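Local coordinates for iron transport multicopper oxidase FET3 (Saccharomyces cerevisiae, PDB 1ZPU), which oxidises ferrous to ferric iron with four bound copper ions, reducing dioxygen to water, for high-affinity iron uptake by the yeast permease FTR1, at residues Gln183-Asn194 / Ala233-Asn244. Sequence-based numbering, arbitrary orientation.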
ATOM      1  N   GLN A 183      -3.171  -8.164  30.535  1.00 69.12           N
ATOM      2  CA  GLN A 183      -3.920  -8.614  31.715  1.00 69.14           C
ATOM      3  C   GLN A 183      -4.463 -10.016  31.463  1.00 69.10           C
ATOM      4  O   GLN A 183      -4.827 -10.342  30.336  1.00 69.26           O
ATOM      5  CB  GLN A 183      -5.093  -7.675  32.001  1.00 69.05           C
ATOM      6  CG  GLN A 183      -4.696  -6.252  32.317  1.00 69.15           C
ATOM      7  CD  GLN A 183      -4.105  -6.116  33.699  1.00 70.58           C
ATOM      8  OE1 GLN A 183      -4.572  -6.738  34.666  1.00 71.54           O
ATOM      9  NE2 GLN A 183      -3.070  -5.297  33.810  1.00 70.98           N
ATOM     10  N   PRO A 184      -4.529 -10.853  32.508  1.00 69.11           N
ATOM     11  CA  PRO A 184      -5.041 -12.216  32.326  1.00 69.06           C
ATOM     12  C   PRO A 184      -6.504 -12.225  31.893  1.00 69.14           C
ATOM     13  O   PRO A 184      -7.244 -11.284  32.196  1.00 69.21           O
ATOM     14  CB  PRO A 184      -4.924 -12.820  33.726  1.00 68.89           C
ATOM     15  CG  PRO A 184      -4.942 -11.633  34.653  1.00 68.82           C
ATOM     16  CD  PRO A 184      -4.162 -10.592  33.913  1.00 69.31           C
ATOM     17  N   ASP A 185      -6.910 -13.281  31.191  1.00 69.18           N
ATOM     18  CA  ASP A 185      -8.315 -13.492  30.824  1.00 69.13           C
ATOM     19  C   ASP A 185      -8.950 -12.244  30.209  1.00 68.85           C
ATOM     20  O   ASP A 185      -9.959 -11.735  30.680  1.00 68.82           O
ATOM     21  CB  ASP A 185      -9.128 -13.979  32.040  1.00 69.14           C
ATOM     22  CG  ASP A 185     -10.569 -14.322  31.682  1.00 69.83           C
ATOM     23  OD1 ASP A 185     -10.782 -14.924  30.604  1.00 70.58           O
ATOM     24  OD2 ASP A 185     -11.489 -13.980  32.464  1.00 70.37           O
ATOM     25  N   THR A 186      -8.337 -11.746  29.152  1.00 68.80           N
ATOM     26  CA  THR A 186      -8.804 -10.527  28.506  1.00 68.56           C
ATOM     27  C   THR A 186      -8.758 -10.703  26.993  1.00 68.59           C
ATOM     28  O   THR A 186      -7.822 -11.289  26.450  1.00 68.65           O
ATOM     29  CB  THR A 186      -7.989  -9.293  28.971  1.00 68.38           C
ATOM     30  OG1 THR A 186      -8.070  -9.179  30.397  1.00 67.96           O
ATOM     31  CG2 THR A 186      -8.511  -8.019  28.350  1.00 68.26           C
ATOM     32  N   THR A 187      -9.798 -10.233  26.324  1.00 68.58           N
ATOM     33  CA  THR A 187      -9.838 -10.260  24.877  1.00 68.74           C
ATOM     34  C   THR A 187      -9.323  -8.927  24.355  1.00 68.89           C
ATOM     35  O   THR A 187      -9.893  -7.870  24.648  1.00 68.90           O
ATOM     36  CB  THR A 187     -11.265 -10.505  24.340  1.00 68.69           C
ATOM     37  OG1 THR A 187     -11.717 -11.806  24.739  1.00 68.82           O
ATOM     38  CG2 THR A 187     -11.299 -10.410  22.816  1.00 68.40           C
ATOM     39  N   TYR A 188      -8.238  -8.982  23.586  1.00 68.94           N
ATOM     40  CA  TYR A 188      -7.652  -7.795  22.970  1.00 68.69           C
ATOM     41  C   TYR A 188      -7.976  -7.748  21.496  1.00 68.74           C
ATOM     42  O   TYR A 188      -7.874  -8.763  20.798  1.00 68.88           O
ATOM     43  CB  TYR A 188      -6.138  -7.790  23.148  1.00 68.32           C
ATOM     44  CG  TYR A 188      -5.697  -7.457  24.543  1.00 68.50           C
ATOM     45  CD1 TYR A 188      -5.660  -8.439  25.538  1.00 68.81           C
ATOM     46  CD2 TYR A 188      -5.320  -6.157  24.882  1.00 67.48           C
ATOM     47  CE1 TYR A 188      -5.247  -8.123  26.841  1.00 68.91           C
ATOM     48  CE2 TYR A 188      -4.915  -5.832  26.172  1.00 66.77           C
ATOM     49  CZ  TYR A 188      -4.878  -6.815  27.143  1.00 68.15           C
ATOM     50  OH  TYR A 188      -4.476  -6.498  28.416  1.00 68.27           O
ATOM     51  N   LEU A 189      -8.380  -6.576  21.019  1.00 68.76           N
ATOM     52  CA  LEU A 189      -8.434  -6.333  19.578  1.00 68.77           C
ATOM     53  C   LEU A 189      -7.054  -5.824  19.127  1.00 68.93           C
ATOM     54  O   LEU A 189      -6.605  -4.738  19.508  1.00 68.95           O
ATOM     55  CB  LEU A 189      -9.552  -5.354  19.215  1.00 68.58           C
ATOM     56  CG  LEU A 189      -9.864  -5.195  17.722  1.00 68.55           C
ATOM     57  CD1 LEU A 189     -10.698  -6.345  17.212  1.00 69.21           C
ATOM     58  CD2 LEU A 189     -10.564  -3.884  17.438  1.00 68.73           C
ATOM     59  N   LEU A 190      -6.378  -6.643  18.336  1.00 68.95           N
ATOM     60  CA  LEU A 190      -5.027  -6.360  17.933  1.00 69.01           C
ATOM     61  C   LEU A 190      -5.018  -6.045  16.439  1.00 68.99           C
ATOM     62  O   LEU A 190      -5.309  -6.915  15.614  1.00 69.02           O
ATOM     63  CB  LEU A 190      -4.163  -7.584  18.262  1.00 69.21           C
ATOM     64  CG  LEU A 190      -2.647  -7.471  18.384  1.00 68.99           C
ATOM     65  CD1 LEU A 190      -2.077  -8.806  18.792  1.00 68.45           C
ATOM     66  CD2 LEU A 190      -2.039  -7.044  17.089  1.00 69.08           C
ATOM     67  N   ARG A 191      -4.693  -4.798  16.103  1.00 68.99           N
ATOM     68  CA  ARG A 191      -4.572  -4.379  14.705  1.00 69.01           C
ATOM     69  C   ARG A 191      -3.148  -4.560  14.231  1.00 68.75           C
ATOM     70  O   ARG A 191      -2.256  -3.815  14.627  1.00 68.90           O
ATOM     71  CB  ARG A 191      -4.956  -2.910  14.529  1.00 69.04           C
ATOM     72  CG  ARG A 191      -6.298  -2.509  15.073  1.00 69.54           C
ATOM     73  CD  ARG A 191      -6.342  -1.010  15.216  1.00 71.07           C
ATOM     74  NE  ARG A 191      -7.286  -0.599  16.242  1.00 73.35           N
ATOM     75  CZ  ARG A 191      -8.575  -0.380  15.999  1.00 75.82           C
ATOM     76  NH1 ARG A 191      -9.055  -0.510  14.755  1.00 76.27           N
ATOM     77  NH2 ARG A 191      -9.383  -0.022  16.994  1.00 76.26           N
ATOM     78  N   ILE A 192      -2.929  -5.541  13.373  1.00 68.61           N
ATOM     79  CA  ILE A 192      -1.585  -5.789  12.866  1.00 68.84           C
ATOM     80  C   ILE A 192      -1.464  -5.164  11.492  1.00 69.09           C
ATOM     81  O   ILE A 192      -2.178  -5.561  10.578  1.00 69.49           O
ATOM     82  CB  ILE A 192      -1.239  -7.301  12.823  1.00 68.58           C
ATOM     83  CG1 ILE A 192      -1.630  -7.958  14.131  1.00 68.34           C
ATOM     84  CG2 ILE A 192       0.244  -7.517  12.662  1.00 67.33           C
ATOM     85  CD1 ILE A 192      -1.964  -9.433  14.001  1.00 70.51           C
ATOM     86  N   VAL A 193      -0.575  -4.177  11.355  1.00 68.93           N
ATOM     87  CA  VAL A 193      -0.402  -3.469  10.090  1.00 68.83           C
ATOM     88  C   VAL A 193       1.022  -3.610   9.603  1.00 69.06           C
ATOM     89  O   VAL A 193       1.965  -3.312  10.350  1.00 69.52           O
ATOM     90  CB  VAL A 193      -0.701  -1.957  10.234  1.00 68.93           C
ATOM     91  CG1 VAL A 193      -0.633  -1.273   8.884  1.00 68.73           C
ATOM     92  CG2 VAL A 193      -2.066  -1.712  10.883  1.00 68.66           C
ATOM     93  N   ASN A 194       1.202  -4.050   8.362  1.00 68.87           N
ATOM     94  CA  ASN A 194       2.540  -3.983   7.784  1.00 69.01           C
ATOM     95  C   ASN A 194       2.809  -2.655   7.046  1.00 69.03           C
ATOM     96  O   ASN A 194       2.429  -2.486   5.885  1.00 68.79           O
ATOM     97  CB  ASN A 194       2.843  -5.194   6.915  1.00 68.67           C
ATOM     98  CG  ASN A 194       4.265  -5.199   6.462  1.00 69.62           C
ATOM     99  OD1 ASN A 194       4.952  -4.166   6.565  1.00 71.24           O
ATOM    100  ND2 ASN A 194       4.737  -6.334   5.962  1.00 67.77           N
ATOM    101  N   ALA A 233       1.564  -2.953   3.448  1.00 68.77           N
ATOM    102  CA  ALA A 233       0.343  -2.213   3.159  1.00 68.72           C
ATOM    103  C   ALA A 233      -0.929  -2.914   3.602  1.00 68.78           C
ATOM    104  O   ALA A 233      -1.966  -2.287   3.708  1.00 68.58           O
ATOM    105  CB  ALA A 233       0.261  -1.848   1.672  1.00 68.53           C
ATOM    106  N   GLN A 234      -0.875  -4.217   3.849  1.00 69.19           N
ATOM    107  CA  GLN A 234      -2.095  -4.867   4.315  1.00 69.49           C
ATOM    108  C   GLN A 234      -2.279  -4.856   5.824  1.00 69.42           C
ATOM    109  O   GLN A 234      -1.315  -4.682   6.566  1.00 69.73           O
ATOM    110  CB  GLN A 234      -2.380  -6.238   3.667  1.00 69.74           C
ATOM    111  CG  GLN A 234      -1.307  -7.299   3.627  1.00 69.86           C
ATOM    112  CD  GLN A 234      -1.666  -8.445   2.637  1.00 70.21           C
ATOM    113  OE1 GLN A 234      -2.328  -8.224   1.603  1.00 69.13           O
ATOM    114  NE2 GLN A 234      -1.233  -9.675   2.963  1.00 71.52           N
ATOM    115  N   ARG A 235      -3.531  -4.982   6.260  1.00 69.30           N
ATOM    116  CA  ARG A 235      -3.884  -4.952   7.666  1.00 69.05           C
ATOM    117  C   ARG A 235      -4.664  -6.207   7.995  1.00 69.03           C
ATOM    118  O   ARG A 235      -5.628  -6.532   7.303  1.00 69.40           O
ATOM    119  CB  ARG A 235      -4.757  -3.732   7.962  1.00 68.93           C
ATOM    120  CG  ARG A 235      -4.054  -2.411   7.832  1.00 69.32           C
ATOM    121  CD  ARG A 235      -3.987  -1.918   6.387  1.00 70.02           C
ATOM    122  NE  ARG A 235      -5.258  -1.353   5.951  1.00 69.80           N
ATOM    123  CZ  ARG A 235      -5.711  -1.361   4.700  1.00 69.65           C
ATOM    124  NH1 ARG A 235      -5.005  -1.917   3.730  1.00 69.86           N
ATOM    125  NH2 ARG A 235      -6.894  -0.827   4.423  1.00 69.63           N
ATOM    126  N   TYR A 236      -4.241  -6.930   9.027  1.00 68.91           N
ATOM    127  CA  TYR A 236      -5.092  -7.953   9.625  1.00 68.72           C
ATOM    128  C   TYR A 236      -5.422  -7.463  11.004  1.00 68.86           C
ATOM    129  O   TYR A 236      -4.528  -7.142  11.770  1.00 69.28           O
ATOM    130  CB  TYR A 236      -4.419  -9.335   9.709  1.00 68.42           C
ATOM    131  CG  TYR A 236      -4.238 -10.060   8.394  1.00 68.15           C
ATOM    132  CD1 TYR A 236      -4.941 -11.231   8.100  1.00 67.49           C
ATOM    133  CD2 TYR A 236      -3.347  -9.572   7.438  1.00 68.53           C
ATOM    134  CE1 TYR A 236      -4.758 -11.884   6.859  1.00 67.85           C
ATOM    135  CE2 TYR A 236      -3.153 -10.203   6.221  1.00 67.86           C
ATOM    136  CZ  TYR A 236      -3.852 -11.347   5.930  1.00 68.67           C
ATOM    137  OH  TYR A 236      -3.607 -11.912   4.705  1.00 68.56           O
ATOM    138  N   THR A 237      -6.709  -7.371  11.305  1.00 69.11           N
ATOM    139  CA  THR A 237      -7.168  -7.130  12.668  1.00 69.16           C
ATOM    140  C   THR A 237      -7.621  -8.458  13.276  1.00 69.25           C
ATOM    141  O   THR A 237      -8.353  -9.239  12.658  1.00 69.11           O
ATOM    142  CB  THR A 237      -8.307  -6.103  12.728  1.00 69.29           C
ATOM    143  OG1 THR A 237      -7.898  -4.892  12.081  1.00 69.82           O
ATOM    144  CG2 THR A 237      -8.673  -5.806  14.172  1.00 69.18           C
ATOM    145  N   VAL A 238      -7.190  -8.684  14.508  1.00 69.41           N
ATOM    146  CA  VAL A 238      -7.181 -10.005  15.096  1.00 69.31           C
ATOM    147  C   VAL A 238      -7.608  -9.910  16.561  1.00 69.29           C
ATOM    148  O   VAL A 238      -7.189  -8.996  17.293  1.00 69.31           O
ATOM    149  CB  VAL A 238      -5.742 -10.588  14.930  1.00 69.61           C
ATOM    150  CG1 VAL A 238      -5.252 -11.293  16.161  1.00 69.71           C
ATOM    151  CG2 VAL A 238      -5.650 -11.468  13.688  1.00 70.08           C
ATOM    152  N   LEU A 239      -8.477 -10.829  16.973  1.00 69.05           N
ATOM    153  CA  LEU A 239      -8.821 -10.991  18.374  1.00 68.84           C
ATOM    154  C   LEU A 239      -7.823 -11.949  19.018  1.00 68.73           C
ATOM    155  O   LEU A 239      -7.486 -12.978  18.429  1.00 68.67           O
ATOM    156  CB  LEU A 239     -10.242 -11.563  18.510  1.00 69.10           C
ATOM    157  CG  LEU A 239     -11.489 -10.723  18.214  1.00 68.49           C
ATOM    158  CD1 LEU A 239     -12.689 -11.623  18.048  1.00 67.57           C
ATOM    159  CD2 LEU A 239     -11.754  -9.712  19.307  1.00 68.40           C
ATOM    160  N   VAL A 240      -7.358 -11.604  20.217  1.00 68.65           N
ATOM    161  CA  VAL A 240      -6.453 -12.449  20.990  1.00 68.77           C
ATOM    162  C   VAL A 240      -6.964 -12.505  22.416  1.00 69.09           C
ATOM    163  O   VAL A 240      -7.149 -11.462  23.050  1.00 69.26           O
ATOM    164  CB  VAL A 240      -5.004 -11.902  20.975  1.00 68.66           C
ATOM    165  CG1 VAL A 240      -4.135 -12.633  21.974  1.00 68.60           C
ATOM    166  CG2 VAL A 240      -4.401 -12.027  19.582  1.00 68.84           C
ATOM    167  N   HIS A 241      -7.215 -13.712  22.915  1.00 69.26           N
ATOM    168  CA  HIS A 241      -7.669 -13.862  24.286  1.00 69.47           C
ATOM    169  C   HIS A 241      -6.542 -14.412  25.154  1.00 69.36           C
ATOM    170  O   HIS A 241      -5.969 -15.472  24.859  1.00 69.33           O
ATOM    171  CB  HIS A 241      -8.936 -14.725  24.376  1.00 69.81           C
ATOM    172  CG  HIS A 241      -9.615 -14.672  25.721  1.00 71.44           C
ATOM    173  ND1 HIS A 241     -10.236 -13.537  26.205  1.00 72.33           N
ATOM    174  CD2 HIS A 241      -9.784 -15.622  26.672  1.00 72.61           C
ATOM    175  CE1 HIS A 241     -10.744 -13.784  27.399  1.00 72.25           C
ATOM    176  NE2 HIS A 241     -10.491 -15.045  27.703  1.00 73.07           N
ATOM    177  N   THR A 242      -6.241 -13.677  26.222  1.00 69.17           N
ATOM    178  CA  THR A 242      -5.125 -13.985  27.105  1.00 68.94           C
ATOM    179  C   THR A 242      -5.472 -15.091  28.107  1.00 69.01           C
ATOM    180  O   THR A 242      -6.644 -15.309  28.421  1.00 69.02           O
ATOM    181  CB  THR A 242      -4.622 -12.706  27.829  1.00 68.85           C
ATOM    182  OG1 THR A 242      -5.653 -12.184  28.668  1.00 68.28           O
ATOM    183  CG2 THR A 242      -4.221 -11.629  26.815  1.00 68.53           C
ATOM    184  N   LYS A 243      -4.435 -15.772  28.596  1.00 68.93           N
ATOM    185  CA  LYS A 243      -4.549 -16.912  29.492  1.00 68.79           C
ATOM    186  C   LYS A 243      -4.850 -16.494  30.924  1.00 68.99           C
ATOM    187  O   LYS A 243      -4.755 -15.320  31.259  1.00 68.96           O
ATOM    188  CB  LYS A 243      -3.240 -17.702  29.464  1.00 68.39           C
ATOM    189  CG  LYS A 243      -2.687 -17.904  28.078  1.00 68.51           C
ATOM    190  CD  LYS A 243      -1.922 -19.208  27.913  1.00 68.37           C
ATOM    191  CE  LYS A 243      -1.681 -19.453  26.417  1.00 69.56           C
ATOM    192  NZ  LYS A 243      -1.330 -20.866  26.036  1.00 69.48           N
ATOM    193  N   ASN A 244      -5.203 -17.468  31.768  1.00 69.30           N
ATOM    194  CA  ASN A 244      -5.510 -17.198  33.168  1.00 69.46           C
ATOM    195  C   ASN A 244      -4.283 -17.036  34.060  1.00 69.55           C
ATOM    196  O   ASN A 244      -4.361 -16.396  35.110  1.00 69.55           O
ATOM    197  CB  ASN A 244      -6.480 -18.239  33.728  1.00 69.62           C
ATOM    198  CG  ASN A 244      -7.889 -18.053  33.192  1.00 70.25           C
ATOM    199  OD1 ASN A 244      -8.142 -17.128  32.417  1.00 71.06           O
ATOM    200  ND2 ASN A 244      -8.810 -18.933  33.593  1.00 70.51           N
TER
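T242 OG1 is gripped twice by the turn ahead of strand 187-194: it donates to Q183 O at 2.6 Å, in the carbonyl plane, and accepts from T186 N at 2.8 Å. A chi1 of 63° sets this hydroxyl between its own backbone N and carbonyl carbon, facing the turn, and leaves CG2 against Y188 CE1 at 3.7 Å. The Y188 hydroxyl in turn accepts from Q183 N, tying the ring to the same turn. A valine in place of T242 would probably leave Q183 O and T186 N without their shared partner, the turn then relying on its remaining bonds to the second strand.

Beside it, the H241 imidazole bridges two residues. Its ND1 shares a hydrogen bond with T187 OG1 (2.7 Å), while NE2 donates to D185 OD1 (2.9 Å) on its anti side, somewhat out of the plane of a carboxylate turned 88° from the ring; that bond is bent, 133° at the hydrogen.

Farther along, the strands pair antiparallel, with two backbone bonds each at Y188-V240, L190-V238 and I192-Y236. L190 CD1 meets V240 CG2 at 4.0 Å on the face that carries I192 and V238; on the other face T187 CG2 packs on L239 CD2 at 3.6 Å, and V193 lies against R235 CG.

R191 leads off to E134 in a salt bridge and touches a glycan sugar, whereas R235, close to the type 3 copper ligand H62, pairs with D437. This is the central pair of a sheet in the second cupredoxin-like domain, flanked by strand 133-142 beside 187-194 and strand 210-215 beside 235-241.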